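Local coordinates for protein probable dipeptidase (Pseudomonas aeruginosa, PDB 3B40) that probably acts as a metal-dependent dipeptidase of the peptidase M19 (membrane dipeptidase) family, hydrolysing dipeptides, at residues A[198-201]-A[202-206]. The protein carries 11 engineered substitutions. Residues are numbered along the deposited sequence; the frame is centred on the assembly and turned at random.
Sequences AVER and LNDLG
Four i to i+4 backbone bonds, from Leu202 N to Ala198 O (2.9 Å) through Leu205 N to Arg201 O (2.9 Å), carry the last turns of helix 193-205, and Gly206, with positive phi, ends the helix in a Schellman motif, its N-H bonded to Asn203 O as one of the two bonds back into the last turn. Glu200 and Asp204 lie one turn apart with their carboxylates brought close, OE1 to OD1 3.4 Å, and their planes turned 79° against each other. Arg227 bridges both, pairing NH1 with Glu200 OE1 and NH2 with Asp204 OD1, which probably offsets the like charges, while its backbone N donates to OD1 of buried Asn203, whose ND2 is hydrogen-bonded to Ser226 OG. The other Glu200 oxygen, OE2, takes a water at a short 2.5 Å that also donates to Asn203 OD1 (2.8 Å). The helix packs on the parallel sheet of the TIM-barrel-type fold and leads into strand 208-210, whose Ile209 meets Val199, Leu202 and Asn203, while Leu150 of helix 148-155 touches Ala198, Leu202 and Leu205. With CG anti to the backbone N (chi1 -176°), Arg201 lays CG beside Leu205 CD1 at 4.0 Å; the chain then bends at chi2 and chi3, and NH1 forms a salt bridge with Asp151 OD2.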
ATOM      1  N   ALA A 198     -11.618   9.350  15.028  1.00 12.85           N
ATOM      2  CA  ALA A 198     -10.769   8.164  14.765  1.00 12.63           C
ATOM      3  C   ALA A 198      -9.268   8.479  14.929  1.00 12.62           C
ATOM      4  O   ALA A 198      -8.512   7.652  15.413  1.00 13.13           O
ATOM      5  CB  ALA A 198     -11.057   7.585  13.383  1.00 12.40           C
ATOM      6  N   VAL A 199      -8.845   9.673  14.546  1.00 11.65           N
ATOM      7  CA  VAL A 199      -7.442  10.046  14.685  1.00 12.30           C
ATOM      8  C   VAL A 199      -6.983  10.074  16.168  1.00 12.12           C
ATOM      9  O   VAL A 199      -5.917   9.551  16.522  1.00 11.18           O
ATOM     10  CB  VAL A 199      -7.153  11.425  14.060  1.00 12.04           C
ATOM     11  CG1 VAL A 199      -5.727  11.885  14.427  1.00  9.46           C
ATOM     12  CG2 VAL A 199      -7.369  11.396  12.513  1.00 12.10           C
ATOM     13  N   GLU A 200      -7.782  10.728  17.004  1.00 12.00           N
ATOM     14  CA  GLU A 200      -7.570  10.701  18.455  1.00 12.44           C
ATOM     15  C   GLU A 200      -7.574   9.253  18.999  1.00 12.81           C
ATOM     16  O   GLU A 200      -6.697   8.866  19.795  1.00 13.34           O
ATOM     17  CB  GLU A 200      -8.615  11.582  19.175  1.00 11.87           C
ATOM     18  CG  GLU A 200      -8.428  11.672  20.731  1.00 13.84           C
ATOM     19  CD  GLU A 200      -7.124  12.324  21.186  1.00 14.50           C
ATOM     20  OE1 GLU A 200      -6.698  12.072  22.338  1.00 16.91           O
ATOM     21  OE2 GLU A 200      -6.527  13.118  20.431  1.00 15.77           O
ATOM     22  N   ARG A 201      -8.552   8.447  18.583  1.00 12.50           N
ATOM     23  CA  ARG A 201      -8.647   7.061  19.068  1.00 12.36           C
ATOM     24  C   ARG A 201      -7.434   6.233  18.684  1.00 13.02           C
ATOM     25  O   ARG A 201      -6.928   5.482  19.505  1.00 12.64           O
ATOM     26  CB  ARG A 201      -9.949   6.374  18.616  1.00 12.39           C
ATOM     27  CG  ARG A 201     -10.173   4.944  19.160  1.00 13.02           C
ATOM     28  CD  ARG A 201     -10.240   4.866  20.684  1.00 14.65           C
ATOM     29  NE  ARG A 201     -11.233   5.777  21.228  1.00 15.21           N
ATOM     30  CZ  ARG A 201     -12.537   5.534  21.275  1.00 16.56           C
ATOM     31  NH1 ARG A 201     -13.031   4.376  20.804  1.00 12.98           N
ATOM     32  NH2 ARG A 201     -13.350   6.470  21.785  1.00 18.37           N
ATOM     33  N   LEU A 202      -6.948   6.408  17.454  1.00 12.99           N
ATOM     34  CA  LEU A 202      -5.749   5.687  16.975  1.00 14.41           C
ATOM     35  C   LEU A 202      -4.492   6.113  17.735  1.00 14.38           C
ATOM     36  O   LEU A 202      -3.622   5.277  18.079  1.00 14.32           O
ATOM     37  CB  LEU A 202      -5.565   5.930  15.459  1.00 13.23           C
ATOM     38  CG  LEU A 202      -6.652   5.194  14.646  1.00 16.27           C
ATOM     39  CD1 LEU A 202      -6.695   5.627  13.200  1.00 16.67           C
ATOM     40  CD2 LEU A 202      -6.543   3.661  14.739  1.00 15.26           C
ATOM     41  N   ASN A 203      -4.376   7.422  17.973  1.00 14.44           N
ATOM     42  CA  ASN A 203      -3.259   7.922  18.784  1.00 14.25           C
ATOM     43  C   ASN A 203      -3.273   7.243  20.161  1.00 14.04           C
ATOM     44  O   ASN A 203      -2.213   6.767  20.629  1.00 14.38           O
ATOM     45  CB  ASN A 203      -3.340   9.446  18.983  1.00 14.47           C
ATOM     46  CG  ASN A 203      -2.837  10.263  17.793  1.00 13.23           C
ATOM     47  OD1 ASN A 203      -2.993  11.481  17.809  1.00 11.94           O
ATOM     48  ND2 ASN A 203      -2.257   9.621  16.762  1.00 13.47           N
ATOM     49  N   ASP A 204      -4.455   7.210  20.808  1.00 13.05           N
ATOM     50  CA  ASP A 204      -4.639   6.626  22.144  1.00 13.01           C
ATOM     51  C   ASP A 204      -4.301   5.142  22.159  1.00 13.47           C
ATOM     52  O   ASP A 204      -3.702   4.648  23.105  1.00 13.11           O
ATOM     53  CB  ASP A 204      -6.101   6.771  22.649  1.00 13.19           C
ATOM     54  CG  ASP A 204      -6.469   8.203  22.994  1.00 13.89           C
ATOM     55  OD1 ASP A 204      -5.541   9.021  23.146  1.00 15.57           O
ATOM     56  OD2 ASP A 204      -7.693   8.538  23.056  1.00 12.97           O
ATOM     57  N   LEU A 205      -4.754   4.427  21.135  1.00 12.69           N
ATOM     58  CA  LEU A 205      -4.478   3.015  20.986  1.00 12.86           C
ATOM     59  C   LEU A 205      -3.023   2.665  20.631  1.00 12.67           C
ATOM     60  O   LEU A 205      -2.637   1.510  20.725  1.00 11.90           O
ATOM     61  CB  LEU A 205      -5.430   2.421  19.940  1.00 13.24           C
ATOM     62  CG  LEU A 205      -6.870   2.236  20.392  1.00 14.26           C
ATOM     63  CD1 LEU A 205      -7.731   1.823  19.224  1.00 17.69           C
ATOM     64  CD2 LEU A 205      -6.976   1.212  21.550  1.00 14.85           C
ATOM     65  N   GLY A 206      -2.221   3.649  20.227  1.00 12.48           N
ATOM     66  CA  GLY A 206      -0.853   3.351  19.768  1.00 12.54           C
ATOM     67  C   GLY A 206      -0.823   2.596  18.439  1.00 13.30           C
ATOM     68  O   GLY A 206       0.007   1.695  18.235  1.00 14.11           O
TER
HETATM   69  O   HOH W   1      -4.068  12.961  19.934  1.00 28.79           O